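Local coordinates for protein oxidized polyvinyl alcohol hydrolase (PDB 3WLA) that hydrolyses the beta-diketone 4,6-nonanedione and, as the second step of polyvinyl alcohol degradation, oxidized polyvinyl alcohol, at residues A[78-83]-A[298-303]; A[104-107]-A[111-114]; A[191-196]-A[201-206]. All blocks are in the same frame, centred on the assembly; numbering follows the deposited sequence.

Interaction 1: residues A[78-83]-A[298-303]; sequences HGYMVI and WALNTM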
loop_
_atom_site.group_PDB
_atom_site.type_symbol
_atom_site.label_atom_id
_atom_site.label_comp_id
_atom_site.label_asym_id
_atom_site.label_seq_id
_atom_site.Cartn_x
_atom_site.Cartn_y
_atom_site.Cartn_z
ATOM N N HIS A 78 9.719 -8.059 -16.582
ATOM C CA HIS A 78 8.578 -8.889 -16.923
ATOM C C HIS A 78 7.386 -8.106 -17.494
ATOM O O HIS A 78 6.241 -8.566 -17.459
ATOM C CB HIS A 78 8.133 -9.670 -15.696
ATOM C CG HIS A 78 9.194 -10.563 -15.139
ATOM N ND1 HIS A 78 9.402 -11.845 -15.597
ATOM C CD2 HIS A 78 10.162 -10.333 -14.221
ATOM C CE1 HIS A 78 10.462 -12.359 -14.997
ATOM N NE2 HIS A 78 10.945 -11.460 -14.155
ATOM N N GLY A 79 7.660 -6.905 -17.979
ATOM C CA GLY A 79 6.644 -6.121 -18.628
ATOM C C GLY A 79 5.934 -5.069 -17.828
ATOM O O GLY A 79 5.076 -4.380 -18.357
ATOM N N TYR A 80 6.275 -4.961 -16.553
ATOM C CA TYR A 80 5.626 -3.955 -15.715
ATOM C C TYR A 80 6.349 -2.622 -15.711
ATOM O O TYR A 80 7.602 -2.590 -15.687
ATOM C CB TYR A 80 5.614 -4.425 -14.278
ATOM C CG TYR A 80 4.714 -5.578 -14.102
ATOM C CD1 TYR A 80 3.367 -5.368 -13.870
ATOM C CD2 TYR A 80 5.182 -6.877 -14.236
ATOM C CE1 TYR A 80 2.474 -6.453 -13.787
ATOM C CE2 TYR A 80 4.311 -7.947 -14.153
ATOM C CZ TYR A 80 2.950 -7.714 -13.934
ATOM O OH TYR A 80 2.044 -8.770 -13.908
ATOM N N MET A 81 5.578 -1.537 -15.758
ATOM C CA MET A 81 6.178 -0.212 -15.579
ATOM C C MET A 81 6.238 -0.076 -14.028
ATOM O O MET A 81 5.197 -0.170 -13.361
ATOM C CB MET A 81 5.250 0.863 -16.132
ATOM C CG MET A 81 5.503 2.233 -15.531
ATOM S SD MET A 81 7.172 2.890 -15.812
ATOM C CE MET A 81 6.868 3.760 -17.394
ATOM N N VAL A 82 7.423 0.126 -13.459
ATOM C CA VAL A 82 7.548 0.256 -11.982
ATOM C C VAL A 82 7.824 1.745 -11.632
ATOM O O VAL A 82 8.769 2.356 -12.178
ATOM C CB VAL A 82 8.730 -0.629 -11.486
ATOM C CG1 VAL A 82 8.891 -0.611 -9.924
ATOM C CG2 VAL A 82 8.500 -2.066 -11.972
ATOM N N ILE A 83 6.981 2.343 -10.783
ATOM C CA ILE A 83 7.208 3.737 -10.371
ATOM C C ILE A 83 7.234 3.733 -8.821
ATOM O O ILE A 83 6.250 3.371 -8.184
ATOM C CB ILE A 83 6.072 4.671 -10.861
ATOM C CG1 ILE A 83 5.851 4.523 -12.354
ATOM C CG2 ILE A 83 6.410 6.160 -10.557
ATOM C CD1 ILE A 83 4.526 5.101 -12.779
ATOM N N TRP A 298 4.640 -13.403 -8.887
ATOM C CA TRP A 298 3.420 -14.147 -8.731
ATOM C C TRP A 298 2.337 -13.200 -8.328
ATOM O O TRP A 298 1.236 -13.208 -8.911
ATOM C CB TRP A 298 3.550 -15.216 -7.643
ATOM C CG TRP A 298 2.202 -15.837 -7.303
ATOM C CD1 TRP A 298 1.514 -16.801 -8.030
ATOM C CD2 TRP A 298 1.337 -15.450 -6.233
ATOM N NE1 TRP A 298 0.284 -17.016 -7.456
ATOM C CE2 TRP A 298 0.147 -16.200 -6.360
ATOM C CE3 TRP A 298 1.449 -14.537 -5.177
ATOM C CZ2 TRP A 298 -0.932 -16.055 -5.463
ATOM C CZ3 TRP A 298 0.374 -14.394 -4.282
ATOM C CH2 TRP A 298 -0.797 -15.146 -4.433
ATOM N N ALA A 299 2.631 -12.355 -7.345
ATOM C CA ALA A 299 1.617 -11.438 -6.841
ATOM C C ALA A 299 1.157 -10.442 -7.923
ATOM O O ALA A 299 -0.057 -10.203 -8.097
ATOM C CB ALA A 299 2.155 -10.664 -5.612
ATOM N N LEU A 300 2.110 -9.867 -8.647
ATOM C CA LEU A 300 1.723 -8.898 -9.673
ATOM C C LEU A 300 0.982 -9.564 -10.823
ATOM O O LEU A 300 0.001 -9.002 -11.296
ATOM C CB LEU A 300 2.911 -8.075 -10.205
ATOM C CG LEU A 300 3.257 -6.743 -9.496
ATOM C CD1 LEU A 300 2.242 -5.613 -9.866
ATOM C CD2 LEU A 300 3.305 -6.976 -8.001
ATOM N N ASN A 301 1.446 -10.721 -11.296
ATOM C CA ASN A 301 0.702 -11.414 -12.375
ATOM C C ASN A 301 -0.710 -11.773 -11.888
ATOM O O ASN A 301 -1.661 -11.751 -12.681
ATOM C CB ASN A 301 1.402 -12.693 -12.824
ATOM C CG ASN A 301 2.585 -12.430 -13.676
ATOM O OD1 ASN A 301 2.738 -11.347 -14.276
ATOM N ND2 ASN A 301 3.443 -13.430 -13.777
ATOM N N THR A 302 -0.856 -12.124 -10.600
ATOM C CA THR A 302 -2.168 -12.457 -10.053
ATOM C C THR A 302 -3.069 -11.185 -10.123
ATOM O O THR A 302 -4.237 -11.245 -10.535
ATOM C CB THR A 302 -2.053 -12.940 -8.575
ATOM O OG1 THR A 302 -1.359 -14.192 -8.542
ATOM C CG2 THR A 302 -3.417 -13.128 -7.923
ATOM N N MET A 303 -2.526 -10.028 -9.735
ATOM C CA MET A 303 -3.332 -8.825 -9.825
ATOM C C MET A 303 -3.580 -8.465 -11.312
ATOM O O MET A 303 -4.673 -8.032 -11.712
ATOM C CB MET A 303 -2.643 -7.679 -9.069
ATOM C CG MET A 303 -2.619 -7.918 -7.534
ATOM S SD MET A 303 -1.988 -6.509 -6.647
ATOM C CE MET A 303 -0.318 -6.612 -7.099
HETATM O O HOH W 1 4.100 -10.574 -16.885
#
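The ring of Y80, at the entrance to strand 81-85, meets L300 and N301 of helix 292-304, joining the central sheet of the alpha/beta-hydrolase fold to one of the helices packed against it. At the start of 298-303, W298 contributes its carbonyl O to the helix itself: T302 N and T302 OG1 reach it from opposite faces of the carbonyl plane, the hydroxyl at 2.8 Å. W298 NE1 bonds to T318 OG1.

Two residues on, L300 lays its CB over a face of the Y80 ring in a CH-pi contact, 28° off the ring normal, with Y80 CZ the nearest ring atom to L300 CB at 3.7 Å. L300 CD1 follows along the same ring, 4.0 Å from Y80 CE1. The leucine also touches W50, and the tyrosine touches P48, both of strand 47-53, so the pair continues the packing onto the neighbouring strand.

N301 meets the same hydroxyl end at its edge. The tyrosine CG stands beside its backbone N (chi1 -69°), a setting that sends the ring across to the helix and its hydroxyl to the asparagine. Y80 OH donates to N301 OD1 at 2.7 Å, with a C=O...donor angle of 137°, and that oxygen lies at the ring edge, in plane. A water gives N301 OD1 a second donor at 3.0 Å and also donates to H78 O, again at 3.0 Å. Beyond N301, T302 and M303 carry the packing onto I235 of strand 232-238, and T302 O is hydrogen-bonded to S305 OG.

Interaction 2: residues A[104-107]-A[111-114]; sequences VGKD and WNPW
W111 brings the six-membered end of its indole obliquely past V104, with W111 CE3 4.0 Å from V104 CA. The two side chains run at about a right angle, and V104 CG1 comes 4.2 Å from W111 CZ3. A single beta bridge links the backbones of these residues. The indole NE1 is taken by T56 OG1, and the W111 side chain lies about 6 Å from that of S162, a probable charge-relay residue; this loop thus borders the likely active-site region.

N112 supports the other half of the contact. Its CB packs 3.4 Å from V104 O, while its CG, anti to the backbone N (chi1 -156°), carries the amide to K106. The lysine chain bends repeatedly along its length and brings NZ to N112 OD1 at 3.1 Å, tilted 30° from the carbonyl plane. A water bridges K106 N and N112 OD1; another accepts from both K106 NZ and N112 ND2. The ND2 group also bonds to A100 O, tying the amide to an earlier part of the same loop.

Because the ammonium meets a neutral amide at the surface, the link is ion-dipole in character, shared with water, and probably modest in strength.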
loop_
_atom_site.group_PDB
_atom_site.type_symbol
_atom_site.label_atom_id
_atom_site.label_comp_id
_atom_site.label_asym_id
_atom_site.label_seq_id
_atom_site.Cartn_x
_atom_site.Cartn_y
_atom_site.Cartn_z
ATOM N N VAL A 104 6.927 10.327 14.717
ATOM C CA VAL A 104 5.463 10.398 14.800
ATOM C C VAL A 104 4.960 11.393 13.744
ATOM O O VAL A 104 5.723 12.229 13.237
ATOM C CB VAL A 104 5.046 10.815 16.186
ATOM C CG1 VAL A 104 5.683 9.852 17.173
ATOM C CG2 VAL A 104 5.494 12.224 16.477
ATOM N N GLY A 105 3.691 11.307 13.387
ATOM C CA GLY A 105 3.195 12.196 12.362
ATOM C C GLY A 105 2.947 13.576 12.904
ATOM O O GLY A 105 3.084 13.813 14.094
ATOM N N LYS A 106 2.652 14.509 12.019
ATOM C CA LYS A 106 2.321 15.850 12.472
ATOM C C LYS A 106 1.268 16.402 11.543
ATOM O O LYS A 106 0.961 15.794 10.546
ATOM C CB LYS A 106 3.544 16.760 12.466
ATOM C CG LYS A 106 4.273 16.794 11.165
ATOM C CD LYS A 106 5.733 17.041 11.521
ATOM C CE LYS A 106 6.646 16.170 10.666
ATOM N NZ LYS A 106 6.398 16.397 9.191
ATOM N N ASP A 107 0.702 17.545 11.912
ATOM C CA ASP A 107 -0.298 18.178 11.110
ATOM C C ASP A 107 -1.481 17.329 10.773
ATOM O O ASP A 107 -2.010 17.404 9.650
ATOM C CB ASP A 107 0.321 18.710 9.835
ATOM C CG ASP A 107 1.445 19.682 10.129
ATOM O OD1 ASP A 107 1.363 20.382 11.180
ATOM O OD2 ASP A 107 2.395 19.741 9.327
ATOM N N TRP A 111 1.580 8.828 11.519
ATOM C CA TRP A 111 2.995 8.433 11.425
ATOM C C TRP A 111 3.579 9.264 10.288
ATOM O O TRP A 111 2.921 9.493 9.260
ATOM C CB TRP A 111 3.063 6.913 11.099
ATOM C CG TRP A 111 4.351 6.184 11.455
ATOM C CD1 TRP A 111 5.187 5.424 10.605
ATOM C CD2 TRP A 111 4.913 6.065 12.758
ATOM N NE1 TRP A 111 6.205 4.858 11.328
ATOM C CE2 TRP A 111 6.070 5.230 12.645
ATOM C CE3 TRP A 111 4.555 6.583 14.023
ATOM C CZ2 TRP A 111 6.865 4.911 13.760
ATOM C CZ3 TRP A 111 5.347 6.255 15.126
ATOM C CH2 TRP A 111 6.477 5.436 14.989
ATOM N N ASN A 112 4.816 9.699 10.470
ATOM C CA ASN A 112 5.418 10.566 9.505
ATOM C C ASN A 112 5.793 10.039 8.093
ATOM O O ASN A 112 5.723 10.788 7.142
ATOM C CB ASN A 112 6.664 11.222 10.128
ATOM C CG ASN A 112 7.027 12.547 9.455
ATOM O OD1 ASN A 112 6.153 13.278 9.038
ATOM N ND2 ASN A 112 8.295 12.862 9.380
ATOM N N PRO A 113 6.215 8.782 7.947
ATOM C CA PRO A 113 6.572 8.401 6.555
ATOM C C PRO A 113 5.600 8.687 5.407
ATOM O O PRO A 113 6.007 9.186 4.336
ATOM C CB PRO A 113 6.881 6.911 6.666
ATOM C CG PRO A 113 7.371 6.749 8.086
ATOM C CD PRO A 113 6.390 7.654 8.870
ATOM N N TRP A 114 4.332 8.356 5.625
ATOM C CA TRP A 114 3.317 8.557 4.595
ATOM C C TRP A 114 2.097 9.104 5.272
ATOM O O TRP A 114 1.839 8.760 6.428
ATOM C CB TRP A 114 2.901 7.231 3.895
ATOM C CG TRP A 114 3.991 6.590 3.036
ATOM C CD1 TRP A 114 4.725 5.462 3.322
ATOM C CD2 TRP A 114 4.439 7.045 1.760
ATOM N NE1 TRP A 114 5.591 5.197 2.300
ATOM C CE2 TRP A 114 5.444 6.138 1.320
ATOM C CE3 TRP A 114 4.094 8.131 0.936
ATOM C CZ2 TRP A 114 6.114 6.280 0.072
ATOM C CZ3 TRP A 114 4.767 8.280 -0.311
ATOM C CH2 TRP A 114 5.772 7.347 -0.724
HETATM O O HOH W 2 3.421 13.774 9.201
HETATM O O HOH W 3 9.263 15.400 8.178
#

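Interaction 3: residues A[191-196]-A[201-206]; sequences STKDDG and FQETRK
The carboxylate of E203 is approached at OE2 by the ammonium of K193, whereas the second flat group, the R205 guanidinium, carries F201 CZ over the centre of one face, 3.8 Å above the plane. R205 NH1 donates to Q202 OE1 at 2.7 Å, with the partner tilted only 16° from the guanidinium plane, and NH2 forms a salt bridge to D256. The Q202 and D256 bonds hold the guanidinium's orientation, with F201 on one face, on the side of helix 201-210 that faces strand 253-256.

Across the contact itself, the side chains of K193 and E203 cross at about a right angle. The lysine chain is extended until its last torsion, which bends NZ, and E203 is extended beyond CG. The resulting salt bridge is long, K193 NZ to E203 OE2 being 3.5 Å, and its hydrogen bond is weak. Closer to the protein interior, S191 CB rests on T204 CG2 at 4.0 Å. T204 turns this methyl toward the serine by placing it anti to its own backbone N. The single proton of T204 OG1 is probably shared between P200 O and a water, 2.7 Å from OG1, which donates to S191 O.

Next to these residues the loop folds sharply. K193 O accepts T192 OG1 at 2.9 Å and G196 N at 2.7 Å, from opposite faces of its plane. The second of these bonds closes a type I beta turn from K193 to G196, where the positive phi of G196 (88°) suits glycine. The turn lies in the loop between strand 181-185 and helix 201-210 of the alpha/beta-hydrolase fold.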
loop_
_atom_site.group_PDB
_atom_site.type_symbol
_atom_site.label_atom_id
_atom_site.label_comp_id
_atom_site.label_asym_id
_atom_site.label_seq_id
_atom_site.Cartn_x
_atom_site.Cartn_y
_atom_site.Cartn_z
ATOM N N SER A 191 -7.142 0.659 13.752
ATOM C CA SER A 191 -8.514 0.365 14.135
ATOM C C SER A 191 -9.066 1.264 15.196
ATOM O O SER A 191 -8.362 1.670 16.119
ATOM C CB SER A 191 -8.642 -1.073 14.582
ATOM O OG SER A 191 -8.040 -1.888 13.619
ATOM N N THR A 192 -10.345 1.624 15.038
ATOM C CA THR A 192 -11.012 2.461 16.024
ATOM C C THR A 192 -12.338 1.798 16.431
ATOM O O THR A 192 -12.727 0.759 15.896
ATOM C CB THR A 192 -11.403 3.810 15.463
ATOM O OG1 THR A 192 -12.435 3.614 14.486
ATOM C CG2 THR A 192 -10.234 4.488 14.824
ATOM N N LYS A 193 -13.015 2.418 17.390
ATOM C CA LYS A 193 -14.330 1.915 17.787
ATOM C C LYS A 193 -15.277 2.376 16.678
ATOM O O LYS A 193 -14.917 3.229 15.848
ATOM C CB LYS A 193 -14.757 2.505 19.116
ATOM C CG LYS A 193 -14.096 1.882 20.320
ATOM C CD LYS A 193 -14.529 2.710 21.521
ATOM C CE LYS A 193 -13.792 2.334 22.804
ATOM N NZ LYS A 193 -13.900 0.847 22.891
ATOM N N ASP A 194 -16.492 1.838 16.688
ATOM C CA ASP A 194 -17.466 2.163 15.648
ATOM C C ASP A 194 -17.723 3.645 15.503
ATOM O O ASP A 194 -17.992 4.116 14.390
ATOM C CB ASP A 194 -18.806 1.438 15.870
ATOM C CG ASP A 194 -18.746 -0.049 15.543
ATOM O OD1 ASP A 194 -17.754 -0.577 15.005
ATOM O OD2 ASP A 194 -19.729 -0.730 15.834
ATOM N N ASP A 195 -17.634 4.397 16.587
ATOM C CA ASP A 195 -17.871 5.838 16.484
ATOM C C ASP A 195 -16.619 6.602 16.008
ATOM O O ASP A 195 -16.610 7.829 15.927
ATOM C CB ASP A 195 -18.374 6.407 17.825
ATOM C CG ASP A 195 -17.312 6.375 18.913
ATOM O OD1 ASP A 195 -16.281 5.711 18.679
ATOM O OD2 ASP A 195 -17.515 7.005 20.001
ATOM N N GLY A 196 -15.577 5.866 15.646
ATOM C CA GLY A 196 -14.376 6.543 15.173
ATOM C C GLY A 196 -13.346 6.943 16.227
ATOM O O GLY A 196 -12.272 7.480 15.880
ATOM N N PHE A 201 -3.058 0.998 22.084
ATOM C CA PHE A 201 -2.629 -0.212 21.415
ATOM C C PHE A 201 -3.129 -1.513 22.034
ATOM O O PHE A 201 -3.693 -2.350 21.345
ATOM C CB PHE A 201 -1.096 -0.258 21.366
ATOM C CG PHE A 201 -0.547 -1.555 20.868
ATOM C CD1 PHE A 201 -0.713 -1.937 19.538
ATOM C CD2 PHE A 201 0.165 -2.383 21.719
ATOM C CE1 PHE A 201 -0.167 -3.128 19.061
ATOM C CE2 PHE A 201 0.725 -3.575 21.268
ATOM C CZ PHE A 201 0.563 -3.958 19.926
ATOM N N GLN A 202 -2.908 -1.687 23.331
ATOM C CA GLN A 202 -3.268 -2.935 23.996
ATOM C C GLN A 202 -4.760 -3.281 23.921
ATOM O O GLN A 202 -5.136 -4.419 23.619
ATOM C CB GLN A 202 -2.790 -2.893 25.468
ATOM C CG GLN A 202 -2.036 -4.136 25.919
ATOM C CD GLN A 202 -0.693 -4.324 25.185
ATOM O OE1 GLN A 202 -0.412 -5.419 24.635
ATOM N NE2 GLN A 202 0.141 -3.260 25.168
ATOM N N GLU A 203 -5.593 -2.304 24.251
ATOM C CA GLU A 203 -7.040 -2.467 24.202
ATOM C C GLU A 203 -7.427 -2.737 22.734
ATOM O O GLU A 203 -8.250 -3.607 22.436
ATOM C CB GLU A 203 -7.724 -1.183 24.708
ATOM C CG GLU A 203 -9.235 -1.416 25.135
ATOM C CD GLU A 203 -10.054 -0.109 25.438
ATOM O OE1 GLU A 203 -9.586 0.745 26.255
ATOM O OE2 GLU A 203 -11.180 0.052 24.871
ATOM N N THR A 204 -6.800 -2.001 21.808
ATOM C CA THR A 204 -7.109 -2.172 20.388
ATOM C C THR A 204 -6.828 -3.575 19.957
ATOM O O THR A 204 -7.653 -4.158 19.261
ATOM C CB THR A 204 -6.348 -1.191 19.486
ATOM O OG1 THR A 204 -6.804 0.120 19.763
ATOM C CG2 THR A 204 -6.644 -1.454 18.014
ATOM N N ARG A 205 -5.698 -4.143 20.398
ATOM C CA ARG A 205 -5.351 -5.534 20.035
ATOM C C ARG A 205 -6.396 -6.485 20.581
ATOM O O ARG A 205 -6.790 -7.466 19.929
ATOM C CB ARG A 205 -4.014 -5.986 20.655
ATOM C CG ARG A 205 -2.930 -6.228 19.709
ATOM C CD ARG A 205 -1.946 -7.293 20.137
ATOM N NE ARG A 205 -1.290 -7.041 21.403
ATOM C CZ ARG A 205 -0.036 -7.425 21.679
ATOM N NH1 ARG A 205 0.500 -7.183 22.869
ATOM N NH2 ARG A 205 0.705 -7.993 20.738
ATOM N N LYS A 206 -6.782 -6.229 21.825
ATOM C CA LYS A 206 -7.731 -7.118 22.463
ATOM C C LYS A 206 -9.111 -6.988 21.816
ATOM O O LYS A 206 -9.696 -8.007 21.466
ATOM C CB LYS A 206 -7.805 -6.872 23.989
ATOM C CG LYS A 206 -6.482 -7.089 24.729
ATOM C CD LYS A 206 -6.696 -7.183 26.252
ATOM C CE LYS A 206 -5.371 -7.284 27.034
ATOM N NZ LYS A 206 -4.551 -8.490 26.703
HETATM O O HOH W 4 -8.658 1.942 18.937
#

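In the fold
Interaction 1 joins residues more than 200 positions apart and closes a long chain loop within which interaction 2 and then interaction 3 lie in series, each between near neighbours in sequence. The centres of interactions 1 and 2 are 29 Å apart, those of 1 and 3 are 35 Å apart and those of 2 and 3 are 20 Å apart; none touches another. Interaction 1 ties the sheet to its late helix 292-304. The W111 side chain of interaction 2 lies about 6 Å from that of S162, a probable charge-relay serine. One contact thus spans the fold, while two order loops after strands 81-85 and 181-185 of that same sheet, across the chain's centre from it.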